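Local coordinates for subclass B3 metallo-beta-lactamase (PDB 7LUU), which probably hydrolyses beta-lactam antibiotics with two zinc ions, as a subclass B3 metallo-beta-lactamase, at residues 69-74 against 78-83; 62-67 against 262-267. One frame throughout, in Å; residues are numbered along the deposited sequence.

How the contacts relate
From the N terminus, strand 62-65 comes first, at the edge of the seven-stranded sheet, and the chain turns straight back into strand 68-70. Contact 1 then closes a small loop at once, with 69-74 folding over three intervening residues onto 78-83. Contact 2 closes a far larger one, bringing 262-267 of the second sheet back to 62-67 after 194 residues, so the hairpin lies wholly within its span. The two are adjacent in space: Leu70 N probably bonds to Glu62 O, and Asp82 N to Asn67 O. Contact 1 thus builds one sheet, while contact 2 packs that sheet against its partner in the alpha-beta/beta-alpha sandwich.

Contact 1: residues 69-74 against 78-83; sequences YLVGFA and VALIDT
A beta hairpin joins strands 68-70 and 79-82 in the seven-stranded sheet of the metallo-beta-lactamase fold. Tyr69 and Leu80 form its antiparallel hydrogen-bonded pair: Tyr69 N reaches Leu80 O at 2.8 Å, the C=O...N angle opening to 164°, and Leu80 N returns to Tyr69 O at 2.9 Å. The next pair, Leu70 with Ala79, is non-hydrogen-bonded. Beyond it Val71 N still bonds to Val78 O at 2.9 Å, almost straight at 172° about the hydrogen, although the strand has ended by then. At Gly72 a water comes in: it accepts from Val78 N and, more weakly, from Gly72 N.

The side chains divide between the two faces of the sheet. On one, Leu70 CD2 lies loosely against Ala79. On the other, Tyr69 and Leu80 sit side by side and Val71 joins them, its CG2 wedged between its own N and carbonyl carbon (chi1 of CG1 -69°) and pressed to Val78 CG1 at 3.7 Å. These two valines cross at about a right angle. Val78 also lays its CB over the bare backbone of Gly72, 3.7 Å from Gly72 CA. Around this face stand Leu89 of strand 87-90, Leu108 and Phe110, the last meeting the Tyr69 ring edge to face, while Ile101 of helix 98-107 touches Val78.

The Tyr69 ring lies along the hairpin and turns an edge to strand 79-82, with Leu80 O in its plane, 3.6 Å from Tyr69 CD1. Farther out, a water in the same plane ties the two strands through their side chains: it lies 2.7 Å from Tyr69 OH and donates to Asp82 OD2 at 2.9 Å.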
loop_
_atom_site.group_PDB
_atom_site.type_symbol
_atom_site.label_atom_id
_atom_site.label_comp_id
_atom_site.label_asym_id
_atom_site.label_seq_id
_atom_site.Cartn_x
_atom_site.Cartn_y
_atom_site.Cartn_z
ATOM N N TYR A 69 -4.091 -8.904 -10.744
ATOM C CA TYR A 69 -2.987 -9.825 -10.491
ATOM C C TYR A 69 -2.137 -9.393 -9.305
ATOM O O TYR A 69 -2.111 -8.237 -8.910
ATOM C CB TYR A 69 -2.035 -9.895 -11.706
ATOM C CG TYR A 69 -2.719 -10.237 -12.992
ATOM C CD1 TYR A 69 -3.434 -9.275 -13.712
ATOM C CD2 TYR A 69 -2.653 -11.528 -13.494
ATOM C CE1 TYR A 69 -4.068 -9.602 -14.959
ATOM C CE2 TYR A 69 -3.276 -11.851 -14.727
ATOM C CZ TYR A 69 -3.962 -10.890 -15.445
ATOM O OH TYR A 69 -4.599 -11.225 -16.659
ATOM N N LEU A 70 -1.350 -10.338 -8.818
ATOM C CA LEU A 70 -0.288 -10.046 -7.847
ATOM C C LEU A 70 1.073 -10.206 -8.496
ATOM O O LEU A 70 1.357 -11.233 -9.140
ATOM C CB LEU A 70 -0.357 -11.006 -6.661
ATOM C CG LEU A 70 -1.602 -10.664 -5.815
ATOM C CD1 LEU A 70 -1.824 -11.675 -4.689
ATOM C CD2 LEU A 70 -1.652 -9.186 -5.282
ATOM N N VAL A 71 1.926 -9.204 -8.304
ATOM C CA VAL A 71 3.287 -9.242 -8.883
ATOM C C VAL A 71 4.346 -8.903 -7.836
ATOM O O VAL A 71 5.496 -8.602 -8.159
ATOM C CB VAL A 71 3.435 -8.305 -10.093
ATOM C CG1 VAL A 71 2.602 -8.860 -11.266
ATOM C CG2 VAL A 71 3.050 -6.837 -9.747
ATOM N N GLY A 72 3.969 -8.988 -6.570
ATOM C CA GLY A 72 4.853 -8.705 -5.465
ATOM C C GLY A 72 5.579 -9.929 -4.916
ATOM O O GLY A 72 6.105 -10.761 -5.693
ATOM N N PHE A 73 5.778 -9.946 -3.606
ATOM C CA PHE A 73 6.738 -10.858 -2.949
ATOM C C PHE A 73 6.081 -11.523 -1.746
ATOM O O PHE A 73 4.963 -11.176 -1.377
ATOM C CB PHE A 73 7.961 -10.064 -2.489
ATOM C CG PHE A 73 8.528 -9.231 -3.593
ATOM C CD1 PHE A 73 9.400 -9.815 -4.488
ATOM C CD2 PHE A 73 8.087 -7.905 -3.837
ATOM C CE1 PHE A 73 9.896 -9.080 -5.557
ATOM C CE2 PHE A 73 8.573 -7.200 -4.931
ATOM C CZ PHE A 73 9.471 -7.755 -5.789
ATOM N N ALA A 74 6.835 -12.424 -1.061
ATOM C CA ALA A 74 6.217 -13.129 0.046
ATOM C C ALA A 74 5.824 -12.180 1.148
ATOM O O ALA A 74 4.809 -12.397 1.825
ATOM C CB ALA A 74 7.173 -14.211 0.571
ATOM N N VAL A 78 2.277 -6.314 -4.076
ATOM C CA VAL A 78 2.205 -5.360 -5.198
ATOM C C VAL A 78 1.141 -5.889 -6.154
ATOM O O VAL A 78 1.205 -7.063 -6.556
ATOM C CB VAL A 78 3.569 -5.241 -5.931
ATOM C CG1 VAL A 78 3.474 -4.235 -7.119
ATOM C CG2 VAL A 78 4.704 -4.875 -4.923
ATOM N N ALA A 79 0.150 -5.059 -6.496
ATOM C CA ALA A 79 -0.930 -5.517 -7.391
ATOM C C ALA A 79 -0.775 -4.911 -8.777
ATOM O O ALA A 79 -0.131 -3.877 -8.943
ATOM C CB ALA A 79 -2.313 -5.126 -6.851
ATOM N N LEU A 80 -1.365 -5.567 -9.780
ATOM C CA LEU A 80 -1.342 -5.105 -11.181
ATOM C C LEU A 80 -2.761 -5.274 -11.702
ATOM O O LEU A 80 -3.355 -6.346 -11.544
ATOM C CB LEU A 80 -0.347 -5.923 -12.038
ATOM C CG LEU A 80 -0.423 -5.506 -13.486
ATOM C CD1 LEU A 80 0.399 -4.179 -13.632
ATOM C CD2 LEU A 80 0.249 -6.650 -14.271
ATOM N N ILE A 81 -3.338 -4.192 -12.216
ATOM C CA ILE A 81 -4.698 -4.223 -12.780
ATOM C C ILE A 81 -4.603 -3.936 -14.259
ATOM O O ILE A 81 -4.065 -2.891 -14.654
ATOM C CB ILE A 81 -5.616 -3.174 -12.111
ATOM C CG1 ILE A 81 -5.603 -3.370 -10.590
ATOM C CG2 ILE A 81 -7.073 -3.222 -12.718
ATOM C CD1 ILE A 81 -6.262 -2.188 -9.882
ATOM N N ASP A 82 -5.147 -4.830 -15.077
ATOM C CA ASP A 82 -5.248 -4.608 -16.514
ATOM C C ASP A 82 -6.612 -3.986 -16.813
ATOM O O ASP A 82 -7.634 -4.674 -16.819
ATOM C CB ASP A 82 -5.023 -5.917 -17.261
ATOM C CG ASP A 82 -5.256 -5.780 -18.745
ATOM O OD1 ASP A 82 -5.432 -4.623 -19.183
ATOM O OD2 ASP A 82 -5.359 -6.867 -19.426
ATOM N N THR A 83 -6.634 -2.683 -17.145
ATOM C CA THR A 83 -7.906 -1.970 -17.216
ATOM C C THR A 83 -8.546 -2.013 -18.602
ATOM O O THR A 83 -9.683 -1.569 -18.752
ATOM C CB THR A 83 -7.718 -0.502 -16.852
ATOM O OG1 THR A 83 -7.017 0.116 -17.955
ATOM C CG2 THR A 83 -6.819 -0.326 -15.569
HETATM O O HOH W 1 -5.917 -9.350 -18.135
HETATM O O HOH W 2 1.910 -9.288 -4.413
#

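Contact 2: residues 62-67 against 262-267; sequences ERVFGN and ILISAH. With ZN (zinc ion), chain C.
Ser265 OG donates to His267 O at 2.6 Å, lying well above that carbonyl's plane, and also has a weak bond to Tyr286 OH. The serine thereby bridges the end of strand 262-265 and the turn that carries His267 to the active site. There His267 NE2 binds a zinc ion at 2.0 Å, beside Asp126, His127 and two waters, with its ring nearly perpendicular to that of His127.

The contact itself is apolar and lies at the other end of the strand. Val64 CG1, anti to its own N (chi1 178°), rests 3.8 Å from Ile262 CD1 and close to Ile262 CG2 as well, the two side chains sliding past each other in opposite directions. Its other methyl, Val64 CG2, stands 4.4 Å from Ile264 CD1, a looser touch. Ile262 CD1 also reaches Phe65 CB at 4.0 Å, while the Phe65 ring leads off to a cation-pi contact with Lys218. Two successive residues can both turn toward strand 262-265 because Val64 and Phe65 form a classic beta bulge opposite a single residue of strand 68-70. Across the bulge, Arg63 NH1 bonds to Gly66 O at 2.7 Å, that oxygen lying in the guanidinium plane.

In the fold, the edge strand of one sheet here lies across an inner strand of the other, their axes 9.6 Å apart and inclined at 135°. Strand 262-265 pairs with 216-223 on one side and 277-278 on the other, and helix 282-300 packs beneath Leu263.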
loop_
_atom_site.group_PDB
_atom_site.type_symbol
_atom_site.label_atom_id
_atom_site.label_comp_id
_atom_site.label_asym_id
_atom_site.label_seq_id
_atom_site.Cartn_x
_atom_site.Cartn_y
_atom_site.Cartn_z
ATOM N N GLU A 62 0.625 -14.107 -10.012
ATOM C CA GLU A 62 -0.617 -14.904 -10.067
ATOM C C GLU A 62 -1.785 -13.970 -10.328
ATOM O O GLU A 62 -1.784 -12.820 -9.859
ATOM C CB GLU A 62 -0.878 -15.672 -8.750
ATOM C CG GLU A 62 0.127 -16.792 -8.513
ATOM C CD GLU A 62 -0.088 -17.589 -7.238
ATOM O OE1 GLU A 62 -0.002 -17.029 -6.146
ATOM O OE2 GLU A 62 -0.301 -18.824 -7.360
ATOM N N ARG A 63 -2.772 -14.473 -11.078
ATOM C CA ARG A 63 -4.058 -13.779 -11.243
ATOM C C ARG A 63 -4.849 -13.927 -9.953
ATOM O O ARG A 63 -4.890 -15.020 -9.357
ATOM C CB ARG A 63 -4.872 -14.366 -12.415
ATOM C CG ARG A 63 -6.248 -13.690 -12.606
ATOM C CD ARG A 63 -7.184 -14.599 -13.499
ATOM N NE ARG A 63 -6.462 -15.019 -14.682
ATOM C CZ ARG A 63 -6.199 -14.235 -15.709
ATOM N NH1 ARG A 63 -6.624 -12.985 -15.716
ATOM N NH2 ARG A 63 -5.513 -14.701 -16.756
ATOM N N VAL A 64 -5.422 -12.822 -9.476
ATOM C CA VAL A 64 -6.308 -12.831 -8.323
ATOM C C VAL A 64 -7.702 -13.188 -8.794
ATOM O O VAL A 64 -8.289 -14.192 -8.379
ATOM C CB VAL A 64 -6.305 -11.458 -7.629
ATOM C CG1 VAL A 64 -7.264 -11.385 -6.429
ATOM C CG2 VAL A 64 -4.896 -11.162 -7.025
ATOM N N PHE A 65 -8.237 -12.361 -9.677
ATOM C CA PHE A 65 -9.554 -12.599 -10.228
ATOM C C PHE A 65 -9.659 -11.667 -11.428
ATOM O O PHE A 65 -9.186 -10.531 -11.380
ATOM C CB PHE A 65 -10.663 -12.287 -9.214
ATOM C CG PHE A 65 -12.013 -12.678 -9.679
ATOM C CD1 PHE A 65 -12.394 -14.017 -9.628
ATOM C CD2 PHE A 65 -12.921 -11.727 -10.144
ATOM C CE1 PHE A 65 -13.668 -14.413 -10.049
ATOM C CE2 PHE A 65 -14.237 -12.132 -10.566
ATOM C CZ PHE A 65 -14.569 -13.453 -10.559
ATOM N N GLY A 66 -10.219 -12.163 -12.510
ATOM C CA GLY A 66 -10.463 -11.180 -13.568
ATOM C C GLY A 66 -9.176 -10.657 -14.124
ATOM O O GLY A 66 -8.211 -11.382 -14.313
ATOM N N ASN A 67 -9.164 -9.329 -14.231
ATOM C CA ASN A 67 -8.103 -8.515 -14.768
ATOM C C ASN A 67 -7.029 -8.163 -13.750
ATOM O O ASN A 67 -6.154 -7.364 -14.061
ATOM C CB ASN A 67 -8.717 -7.221 -15.356
ATOM C CG ASN A 67 -9.369 -6.222 -14.281
ATOM O OD1 ASN A 67 -9.555 -6.489 -13.089
ATOM N ND2 ASN A 67 -9.793 -5.062 -14.804
ATOM N N ILE A 262 -12.545 -9.646 -1.690
ATOM C CA ILE A 262 -11.166 -10.077 -1.700
ATOM C C ILE A 262 -10.387 -8.996 -0.969
ATOM O O ILE A 262 -10.569 -7.811 -1.279
ATOM C CB ILE A 262 -10.649 -10.247 -3.130
ATOM C CG1 ILE A 262 -11.284 -11.485 -3.736
ATOM C CG2 ILE A 262 -9.055 -10.400 -3.140
ATOM C CD1 ILE A 262 -10.905 -11.615 -5.254
ATOM N N LEU A 263 -9.518 -9.406 -0.025
ATOM C CA LEU A 263 -8.665 -8.466 0.723
ATOM C C LEU A 263 -7.216 -8.780 0.409
ATOM O O LEU A 263 -6.751 -9.914 0.634
ATOM C CB LEU A 263 -8.926 -8.637 2.244
ATOM C CG LEU A 263 -7.883 -7.902 3.111
ATOM C CD1 LEU A 263 -7.936 -6.367 2.890
ATOM C CD2 LEU A 263 -8.080 -8.272 4.560
ATOM N N ILE A 264 -6.505 -7.800 -0.139
ATOM C CA ILE A 264 -5.039 -7.884 -0.302
ATOM C C ILE A 264 -4.454 -6.922 0.707
ATOM O O ILE A 264 -4.755 -5.735 0.640
ATOM C CB ILE A 264 -4.601 -7.469 -1.713
ATOM C CG1 ILE A 264 -5.184 -8.408 -2.773
ATOM C CG2 ILE A 264 -3.032 -7.479 -1.796
ATOM C CD1 ILE A 264 -5.177 -7.784 -4.184
ATOM N N SER A 265 -3.638 -7.419 1.652
ATOM C CA SER A 265 -3.024 -6.541 2.684
ATOM C C SER A 265 -1.614 -6.132 2.222
ATOM O O SER A 265 -0.858 -6.980 1.773
ATOM C CB SER A 265 -2.936 -7.372 3.997
ATOM O OG SER A 265 -2.126 -6.698 4.939
ATOM N N ALA A 266 -1.245 -4.850 2.366
ATOM C CA ALA A 266 0.116 -4.402 1.979
ATOM C C ALA A 266 1.229 -5.323 2.521
ATOM O O ALA A 266 2.126 -5.726 1.775
ATOM C CB ALA A 266 0.356 -2.990 2.493
ATOM N N HIS A 267 1.189 -5.688 3.808
ATOM C CA HIS A 267 1.969 -6.833 4.282
ATOM C C HIS A 267 1.026 -8.034 4.281
ATOM O O HIS A 267 0.125 -8.075 5.129
ATOM C CB HIS A 267 2.442 -6.558 5.725
ATOM C CG HIS A 267 3.503 -5.496 5.809
ATOM N ND1 HIS A 267 4.849 -5.795 5.674
ATOM C CD2 HIS A 267 3.422 -4.160 5.946
ATOM C CE1 HIS A 267 5.548 -4.685 5.774
ATOM N NE2 HIS A 267 4.710 -3.663 5.896
HETATM ZN ZN ZN C . 5.171 -1.680 5.793
HETATM O O HOH W 3 5.932 0.305 6.548
HETATM O O HOH W 4 3.411 -1.127 6.733
#